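Local coordinates for cystathionine gamma-synthase (Xanthomonas oryzae pv. oryzae KACC 10331, PDB 6LD7), which probably catalyses the pyridoxal 5'-phosphate-dependent joining of an activated homoserine with cysteine to give cystathionine, a step of methionine biosynthesis, at residues C[154-159]-C[191-196]; C[165-170]-C[301-306]; C[185-190]-C[308-313]. The protein carries 1 engineered substitution. All coordinates share one frame; numbering follows the deposited sequence.

Contact 1 of 3, residues C[154-159]-C[191-196]; sequences IETPSN and ALQKPL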
loop_
_atom_site.group_PDB
_atom_site.type_symbol
_atom_site.label_atom_id
_atom_site.label_comp_id
_atom_site.label_asym_id
_atom_site.label_seq_id
_atom_site.Cartn_x
_atom_site.Cartn_y
_atom_site.Cartn_z
ATOM N N ILE C 154 5.522 23.632 25.706
ATOM C CA ILE C 154 4.158 24.170 25.766
ATOM C C ILE C 154 3.218 23.249 25.028
ATOM O O ILE C 154 3.512 22.900 23.885
ATOM C CB ILE C 154 4.132 25.547 25.151
ATOM C CG1 ILE C 154 5.146 26.464 25.787
ATOM C CG2 ILE C 154 2.741 26.109 25.166
ATOM C CD1 ILE C 154 5.301 27.708 25.033
ATOM N N GLU C 155 2.076 22.950 25.610
ATOM C CA GLU C 155 1.045 22.160 24.897
ATOM C C GLU C 155 -0.259 22.938 25.007
ATOM O O GLU C 155 -0.919 23.035 26.127
ATOM C CB GLU C 155 0.939 20.757 25.471
ATOM C CG GLU C 155 -0.051 19.855 24.742
ATOM C CD GLU C 155 -0.222 18.508 25.422
ATOM O OE1 GLU C 155 -1.425 18.009 25.366
ATOM O OE2 GLU C 155 0.856 17.975 26.020
ATOM N N THR C 156 -0.624 23.604 23.914
ATOM C CA THR C 156 -1.853 24.421 23.950
ATOM C C THR C 156 -2.673 24.199 22.704
ATOM O O THR C 156 -2.149 24.403 21.611
ATOM C CB THR C 156 -1.778 25.928 23.635
ATOM O OG1 THR C 156 -0.582 26.605 23.233
ATOM C CG2 THR C 156 -2.720 26.694 24.475
ATOM N N PRO C 157 -4.008 24.112 22.802
ATOM C CA PRO C 157 -4.743 23.897 24.043
ATOM C C PRO C 157 -4.403 22.576 24.726
ATOM O O PRO C 157 -3.971 21.646 24.041
ATOM C CB PRO C 157 -6.214 23.772 23.573
ATOM C CG PRO C 157 -6.235 24.451 22.249
ATOM C CD PRO C 157 -4.898 24.076 21.667
ATOM N N SER C 158 -4.696 22.486 26.009
ATOM C CA SER C 158 -4.401 21.304 26.843
ATOM C C SER C 158 -5.560 20.311 26.664
ATOM O O SER C 158 -6.645 20.682 26.218
ATOM C CB SER C 158 -4.163 21.747 28.318
ATOM O OG SER C 158 -5.415 21.845 29.004
ATOM N N ASN C 159 -5.354 19.086 27.063
ATOM C CA ASN C 159 -6.318 17.996 26.910
ATOM C C ASN C 159 -6.511 17.422 28.303
ATOM O O ASN C 159 -5.514 17.202 28.943
ATOM C CB ASN C 159 -5.785 16.943 25.944
ATOM C CG ASN C 159 -6.532 15.650 26.227
ATOM O OD1 ASN C 159 -6.109 14.848 27.062
ATOM N ND2 ASN C 159 -7.776 15.579 25.848
ATOM N N ALA C 191 -2.773 24.536 10.435
ATOM C CA ALA C 191 -3.774 25.397 9.772
ATOM C C ALA C 191 -4.384 26.359 10.808
ATOM O O ALA C 191 -4.988 27.303 10.385
ATOM C CB ALA C 191 -4.866 24.530 9.192
ATOM N N LEU C 192 -4.423 26.020 12.092
ATOM C CA LEU C 192 -5.144 26.817 13.136
ATOM C C LEU C 192 -4.217 27.565 14.118
ATOM O O LEU C 192 -4.681 28.469 14.801
ATOM C CB LEU C 192 -6.116 25.879 13.856
ATOM C CG LEU C 192 -7.280 25.390 13.022
ATOM C CD1 LEU C 192 -8.258 24.555 13.835
ATOM C CD2 LEU C 192 -7.961 26.564 12.311
ATOM N N GLN C 193 -2.923 27.275 14.124
ATOM C CA GLN C 193 -1.985 27.874 15.091
ATOM C C GLN C 193 -0.597 27.646 14.542
ATOM O O GLN C 193 -0.245 26.439 14.159
ATOM C CB GLN C 193 -2.181 27.290 16.515
ATOM C CG GLN C 193 -1.311 27.919 17.567
ATOM C CD GLN C 193 -1.598 27.311 18.917
ATOM O OE1 GLN C 193 -1.147 26.150 19.262
ATOM N NE2 GLN C 193 -2.298 28.097 19.726
ATOM N N LYS C 194 0.175 28.702 14.598
ATOM C CA LYS C 194 1.566 28.745 14.111
ATOM C C LYS C 194 2.512 29.245 15.191
ATOM O O LYS C 194 2.936 30.412 15.209
ATOM C CB LYS C 194 1.632 29.606 12.868
ATOM C CG LYS C 194 0.911 29.019 11.660
ATOM C CD LYS C 194 0.973 29.916 10.408
ATOM C CE LYS C 194 2.427 30.134 10.027
ATOM N NZ LYS C 194 2.523 30.769 8.692
ATOM N N PRO C 195 2.962 28.332 16.069
ATOM C CA PRO C 195 3.804 28.715 17.192
ATOM C C PRO C 195 5.137 29.356 16.795
ATOM O O PRO C 195 5.663 30.231 17.559
ATOM C CB PRO C 195 3.975 27.427 17.981
ATOM C CG PRO C 195 2.779 26.625 17.590
ATOM C CD PRO C 195 2.579 26.922 16.111
ATOM N N LEU C 196 5.647 29.039 15.618
ATOM C CA LEU C 196 6.949 29.626 15.176
ATOM C C LEU C 196 6.727 31.088 14.852
ATOM O O LEU C 196 7.699 31.767 14.901
ATOM C CB LEU C 196 7.587 28.912 13.982
ATOM C CG LEU C 196 7.792 27.385 14.106
ATOM C CD1 LEU C 196 8.463 26.781 12.854
ATOM C CD2 LEU C 196 8.614 27.011 15.315
#
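The side-chain amide of Q193 meets O of T156 at its edge, close to its own plane, with a leucine methyl over each face. CD1 of L167 stands 4.0 Å from CD of Q193 over one face, and over the other CD1 of L188 lies 3.7 Å from CD of Q193. The amide is thus sandwiched between two apolar methyls, while its polar end faces the chain at T156.

There OE1 of Q193 is modelled 3.1 Å from O of T156. The two amide atoms may well be exchanged, so which of them meets the carbonyl is best left open. The side chains of T156 and Q193 cross at about a right angle. With chi1 at -176° and the chain extended beyond CG, Q193 sends its amide straight across a gap of 9.5 Å between CA of T156 and CA of Q193. Glutamine suits this span, being long, polar and uncharged. The cis peptide before P157 turns the chain sharply just after T156.

I154 joins the sheet by backbone bonds to V182 and D184. The contact lies at the C-terminal side of strand 151-155, where I154 packs on L167 and V170 of helix 167-176, and Q303 of helix 297-303 closes against both T156 and Q193.

Contact 2 of 3, residues C[165-170]-C[301-306]; sequences TDLRFV and ARQQKG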
loop_
_atom_site.group_PDB
_atom_site.type_symbol
_atom_site.label_atom_id
_atom_site.label_comp_id
_atom_site.label_asym_id
_atom_site.label_seq_id
_atom_site.Cartn_x
_atom_site.Cartn_y
_atom_site.Cartn_z
ATOM N N THR C 165 -2.459 28.312 26.762
ATOM C CA THR C 165 -1.225 28.954 27.185
ATOM C C THR C 165 -0.944 30.080 26.220
ATOM O O THR C 165 -1.036 29.889 24.964
ATOM C CB THR C 165 -0.059 27.970 27.127
ATOM O OG1 THR C 165 -0.414 26.843 27.927
ATOM C CG2 THR C 165 1.232 28.589 27.564
ATOM N N ASP C 166 -0.475 31.182 26.783
ATOM C CA ASP C 166 -0.196 32.411 26.011
ATOM C C ASP C 166 1.175 32.282 25.399
ATOM O O ASP C 166 2.212 32.374 26.098
ATOM C CB ASP C 166 -0.424 33.611 26.925
ATOM C CG ASP C 166 -0.102 34.951 26.294
ATOM O OD1 ASP C 166 0.598 35.011 25.197
ATOM O OD2 ASP C 166 -0.584 35.916 26.900
ATOM N N LEU C 167 1.212 31.989 24.116
ATOM C CA LEU C 167 2.493 31.698 23.430
ATOM C C LEU C 167 3.445 32.876 23.576
ATOM O O LEU C 167 4.658 32.660 23.876
ATOM C CB LEU C 167 2.231 31.369 21.951
ATOM C CG LEU C 167 1.502 30.036 21.717
ATOM C CD1 LEU C 167 1.196 29.838 20.254
ATOM C CD2 LEU C 167 2.354 28.879 22.226
ATOM N N ARG C 168 3.012 34.061 23.190
ATOM C CA ARG C 168 3.936 35.235 23.157
ATOM C C ARG C 168 4.494 35.448 24.584
ATOM O O ARG C 168 5.684 35.672 24.741
ATOM C CB ARG C 168 3.235 36.543 22.678
ATOM C CG ARG C 168 4.273 37.568 22.236
ATOM C CD ARG C 168 3.734 38.854 21.671
ATOM N NE ARG C 168 3.262 38.775 20.305
ATOM C CZ ARG C 168 1.995 38.571 19.895
ATOM N NH1 ARG C 168 0.983 38.383 20.732
ATOM N NH2 ARG C 168 1.766 38.469 18.600
ATOM N N PHE C 169 3.646 35.419 25.594
ATOM C CA PHE C 169 4.080 35.621 27.006
ATOM C C PHE C 169 5.155 34.578 27.348
ATOM O O PHE C 169 6.307 34.912 27.841
ATOM C CB PHE C 169 2.859 35.542 27.951
ATOM C CG PHE C 169 3.220 35.469 29.417
ATOM C CD1 PHE C 169 3.873 36.522 30.035
ATOM C CD2 PHE C 169 2.834 34.386 30.191
ATOM C CE1 PHE C 169 4.250 36.433 31.380
ATOM C CE2 PHE C 169 3.183 34.300 31.528
ATOM C CZ PHE C 169 3.911 35.316 32.125
ATOM N N VAL C 170 4.826 33.291 27.130
ATOM C CA VAL C 170 5.753 32.220 27.611
ATOM C C VAL C 170 7.057 32.280 26.844
ATOM O O VAL C 170 8.143 32.219 27.492
ATOM C CB VAL C 170 5.122 30.830 27.567
ATOM C CG1 VAL C 170 6.125 29.740 27.922
ATOM C CG2 VAL C 170 3.965 30.806 28.516
ATOM N N ALA C 301 -8.812 33.494 20.704
ATOM C CA ALA C 301 -9.340 34.255 19.526
ATOM C C ALA C 301 -8.177 35.008 18.889
ATOM O O ALA C 301 -8.161 35.108 17.715
ATOM C CB ALA C 301 -10.456 35.254 19.923
ATOM N N ARG C 302 -7.153 35.404 19.626
ATOM C CA ARG C 302 -5.996 36.133 19.014
ATOM C C ARG C 302 -4.889 35.180 18.586
ATOM O O ARG C 302 -4.312 35.512 17.621
ATOM C CB ARG C 302 -5.377 37.184 19.961
ATOM C CG ARG C 302 -6.368 38.341 20.138
ATOM C CD ARG C 302 -6.474 39.380 19.001
ATOM N NE ARG C 302 -5.286 40.251 19.138
ATOM C CZ ARG C 302 -5.064 41.152 20.126
ATOM N NH1 ARG C 302 -3.914 41.812 20.180
ATOM N NH2 ARG C 302 -5.988 41.416 21.040
ATOM N N GLN C 303 -4.507 34.130 19.321
ATOM C CA GLN C 303 -3.315 33.416 18.873
ATOM C C GLN C 303 -3.652 32.224 17.946
ATOM O O GLN C 303 -2.724 31.654 17.446
ATOM C CB GLN C 303 -2.460 33.022 20.053
ATOM C CG GLN C 303 -2.907 31.835 20.805
ATOM C CD GLN C 303 -1.996 31.469 21.964
ATOM O OE1 GLN C 303 -1.170 32.235 22.432
ATOM N NE2 GLN C 303 -2.322 30.356 22.579
ATOM N N GLN C 304 -4.919 31.875 17.759
ATOM C CA GLN C 304 -5.426 30.727 16.989
ATOM C C GLN C 304 -6.237 31.291 15.798
ATOM O O GLN C 304 -6.838 32.335 15.981
ATOM C CB GLN C 304 -6.314 29.767 17.817
ATOM C CG GLN C 304 -5.695 29.264 19.113
ATOM C CD GLN C 304 -6.612 28.403 19.956
ATOM O OE1 GLN C 304 -6.234 28.103 21.093
ATOM N NE2 GLN C 304 -7.799 28.008 19.451
ATOM N N LYS C 305 -6.293 30.611 14.638
ATOM C CA LYS C 305 -7.152 31.035 13.517
ATOM C C LYS C 305 -8.505 30.356 13.627
ATOM O O LYS C 305 -9.322 30.625 12.776
ATOM C CB LYS C 305 -6.494 30.744 12.177
ATOM C CG LYS C 305 -5.089 31.345 12.112
ATOM C CD LYS C 305 -4.154 30.814 11.027
ATOM C CE LYS C 305 -4.148 31.717 9.810
ATOM N NZ LYS C 305 -2.906 31.516 9.036
ATOM N N GLY C 306 -8.762 29.518 14.640
ATOM C CA GLY C 306 -10.150 29.067 14.865
ATOM C C GLY C 306 -10.155 28.389 16.194
ATOM O O GLY C 306 -9.033 28.223 16.757
HETATM O O HOH W 1 0.117 34.603 22.482
#
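Q303 grips the chain at T165 and L167 with both ends of its amide. NE2 of Q303 donates to O of T165 at 2.7 Å, nearly straight and close to the amide's own plane, though tilted from the plane of the receiving carbonyl. OE1 of Q303 accepts from N of L167 at 2.9 Å, in the carbonyl plane and on a lone pair. Two bonds to backbone atoms on either side of D166 fix the rotation of the amide. The extended chain beyond CG of Q303 delivers it there, and CG of L167 packs against OE1 of Q303 at 3.5 Å.

Beyond this tight part, a water donates to OE1 of Q303 (2.7 Å) and OD1 of D166 (2.8 Å) and accepts from N of R168. Farther out, R168 and R302 are exposed. D166 suits the N-cap: its OD1 also takes N of F169 (3.1 Å) from above the carboxylate plane.

A neutral amide, able to give and receive at once, suits this place. O of T165, one residue ahead of the N-cap, and N of L167, the first helical residue, are satisfied together, OE1 of Q303 is held by two donors, and no charge has to be buried.

Contact 3 of 3, residues C[185-190]-C[308-313]; sequences NTFLSP and GAMMSF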
loop_
_atom_site.group_PDB
_atom_site.type_symbol
_atom_site.label_atom_id
_atom_site.label_comp_id
_atom_site.label_asym_id
_atom_site.label_seq_id
_atom_site.Cartn_x
_atom_site.Cartn_y
_atom_site.Cartn_z
ATOM N N ASN C 185 1.794 21.173 18.987
ATOM C CA ASN C 185 0.718 21.814 18.202
ATOM C C ASN C 185 -0.252 20.760 17.609
ATOM O O ASN C 185 -0.974 21.049 16.664
ATOM C CB ASN C 185 1.355 22.675 17.107
ATOM C CG ASN C 185 0.417 23.753 16.546
ATOM O OD1 ASN C 185 0.528 24.125 15.339
ATOM N ND2 ASN C 185 -0.528 24.177 17.374
ATOM N N THR C 186 -0.348 19.591 18.223
ATOM C CA THR C 186 -1.138 18.464 17.732
ATOM C C THR C 186 -2.606 18.833 17.671
ATOM O O THR C 186 -3.184 18.545 16.634
ATOM C CB THR C 186 -0.961 17.216 18.595
ATOM O OG1 THR C 186 0.398 16.822 18.493
ATOM C CG2 THR C 186 -1.864 16.101 18.151
ATOM N N PHE C 187 -3.137 19.475 18.721
ATOM C CA PHE C 187 -4.591 19.669 18.907
ATOM C C PHE C 187 -5.135 20.580 17.820
ATOM O O PHE C 187 -6.262 20.421 17.411
ATOM C CB PHE C 187 -4.950 20.237 20.262
ATOM C CG PHE C 187 -5.662 19.312 21.193
ATOM C CD1 PHE C 187 -5.241 17.994 21.353
ATOM C CD2 PHE C 187 -6.723 19.779 21.964
ATOM C CE1 PHE C 187 -5.897 17.148 22.240
ATOM C CE2 PHE C 187 -7.374 18.930 22.859
ATOM C CZ PHE C 187 -6.965 17.615 22.990
ATOM N N LEU C 188 -4.397 21.548 17.358
ATOM C CA LEU C 188 -4.988 22.526 16.388
ATOM C C LEU C 188 -4.425 22.354 14.962
ATOM O O LEU C 188 -5.037 22.890 13.988
ATOM C CB LEU C 188 -4.686 23.970 16.842
ATOM C CG LEU C 188 -5.429 24.405 18.095
ATOM C CD1 LEU C 188 -4.965 25.805 18.544
ATOM C CD2 LEU C 188 -6.906 24.442 17.758
ATOM N N SER C 189 -3.241 21.777 14.816
ATOM C CA SER C 189 -2.550 21.620 13.516
ATOM C C SER C 189 -2.028 22.964 13.090
ATOM O O SER C 189 -2.494 24.010 13.526
ATOM C CB SER C 189 -3.464 21.017 12.432
ATOM O OG SER C 189 -4.176 22.024 11.675
ATOM N N PRO C 190 -1.188 22.955 12.052
ATOM C CA PRO C 190 -0.619 24.179 11.533
ATOM C C PRO C 190 -1.638 25.070 10.851
ATOM O O PRO C 190 -1.374 26.256 10.701
ATOM C CB PRO C 190 0.384 23.723 10.495
ATOM C CG PRO C 190 0.610 22.242 10.810
ATOM C CD PRO C 190 -0.691 21.738 11.366
ATOM N N GLY C 308 -11.268 25.236 16.851
ATOM C CA GLY C 308 -11.000 23.806 16.750
ATOM C C GLY C 308 -12.217 23.007 17.026
ATOM O O GLY C 308 -13.348 23.525 16.890
ATOM N N ALA C 309 -12.012 21.720 17.235
ATOM C CA ALA C 309 -13.125 20.763 17.234
ATOM C C ALA C 309 -12.959 19.734 18.350
ATOM O O ALA C 309 -13.648 18.720 18.326
ATOM C CB ALA C 309 -13.246 20.174 15.855
ATOM N N MET C 310 -12.078 19.968 19.302
ATOM C CA MET C 310 -12.039 19.190 20.572
ATOM C C MET C 310 -12.805 19.966 21.636
ATOM O O MET C 310 -12.643 21.166 21.756
ATOM C CB MET C 310 -10.611 18.995 21.085
ATOM C CG MET C 310 -9.678 18.276 20.080
ATOM S SD MET C 310 -10.264 16.599 19.660
ATOM C CE MET C 310 -10.196 15.953 21.352
ATOM N N MET C 311 -13.571 19.254 22.411
ATOM C CA MET C 311 -14.208 19.817 23.596
ATOM C C MET C 311 -14.501 18.695 24.591
ATOM O O MET C 311 -14.517 17.485 24.242
ATOM C CB MET C 311 -15.496 20.567 23.206
ATOM C CG MET C 311 -16.650 19.710 22.910
ATOM S SD MET C 311 -18.127 20.740 22.446
ATOM C CE MET C 311 -17.512 21.542 20.968
ATOM N N SER C 312 -14.685 19.112 25.817
ATOM C CA SER C 312 -15.139 18.271 26.939
ATOM C C SER C 312 -16.341 18.903 27.601
ATOM O O SER C 312 -16.458 20.114 27.558
ATOM C CB SER C 312 -13.998 18.076 27.938
ATOM O OG SER C 312 -13.011 17.309 27.309
ATOM N N PHE C 313 -17.090 18.100 28.347
ATOM C CA PHE C 313 -18.262 18.536 29.101
ATOM C C PHE C 313 -18.511 17.544 30.248
ATOM O O PHE C 313 -18.200 16.326 30.146
ATOM C CB PHE C 313 -19.439 18.750 28.118
ATOM C CG PHE C 313 -20.105 17.492 27.633
ATOM C CD1 PHE C 313 -19.591 16.808 26.571
ATOM C CD2 PHE C 313 -21.147 16.927 28.337
ATOM C CE1 PHE C 313 -20.133 15.614 26.157
ATOM C CE2 PHE C 313 -21.719 15.737 27.913
ATOM C CZ PHE C 313 -21.236 15.107 26.798
HETATM O O HOH W 2 -9.239 20.759 17.240
#
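The aromatic contact comes first, with M310 laid over one face of the F187 ring. CG of M310 stands 3.9 Å from the ring centroid of F187, 22° off the ring normal, a CH-pi approach displaced toward the rim near CE2. SD of M310 follows above the same face at a longer 5.0 Å from the centroid, a Met-aromatic contact. The thioether is folded at both chi2 and chi3, and this bend brings CE of M310 to 4.0 Å from CZ of F187. A flexible, polarisable methionine can follow a flat ring in this way.

Apolar packing also joins L188 to G308, where CD2 of L188 lies 4.3 Å from CA of G308. Glycine fits here chiefly for steric reasons: a CB on G308 would point at the loop and crowd CD2 of L188 at only 3.2 Å. The positive phi (87°) suits glycine as well.

The polar link across the contact runs through the main chain. A water donates to O of F187 (3.0 Å) and accepts from N of A309 (2.9 Å), bridging two backbones that share no direct hydrogen bond.

M310 also packs on R372 and S374 of the adjoining strand. The arrangement is an interdomain seam of the fold-type I PLP enzymes: a loop leaving the large cofactor-domain sheet after strand 180-184 meets the start of strand 310-315 in the smaller C-terminal sheet.

In the fold
All three contacts are largely buried, but the centres of contacts 1 and 3 lie about 8 Å from the centre of the chain and that of contact 2 about 15 Å, where exposed arginines and a water mark its outer side. Contacts 1 and 3 share the chain after strand 180-184, while contacts 1 and 2 draw on consecutive elements, strand 151-155 and helix 167-176. L192 and K305 tie the latter two through a probable backbone hydrogen bond between O of L192 and N of K305. Their chemistry differs accordingly: contact 2 rests on amide-to-backbone hydrogen bonds, contact 3 on ring, thioether and leucine packing, and contact 1 on a single amide approaching a carbonyl.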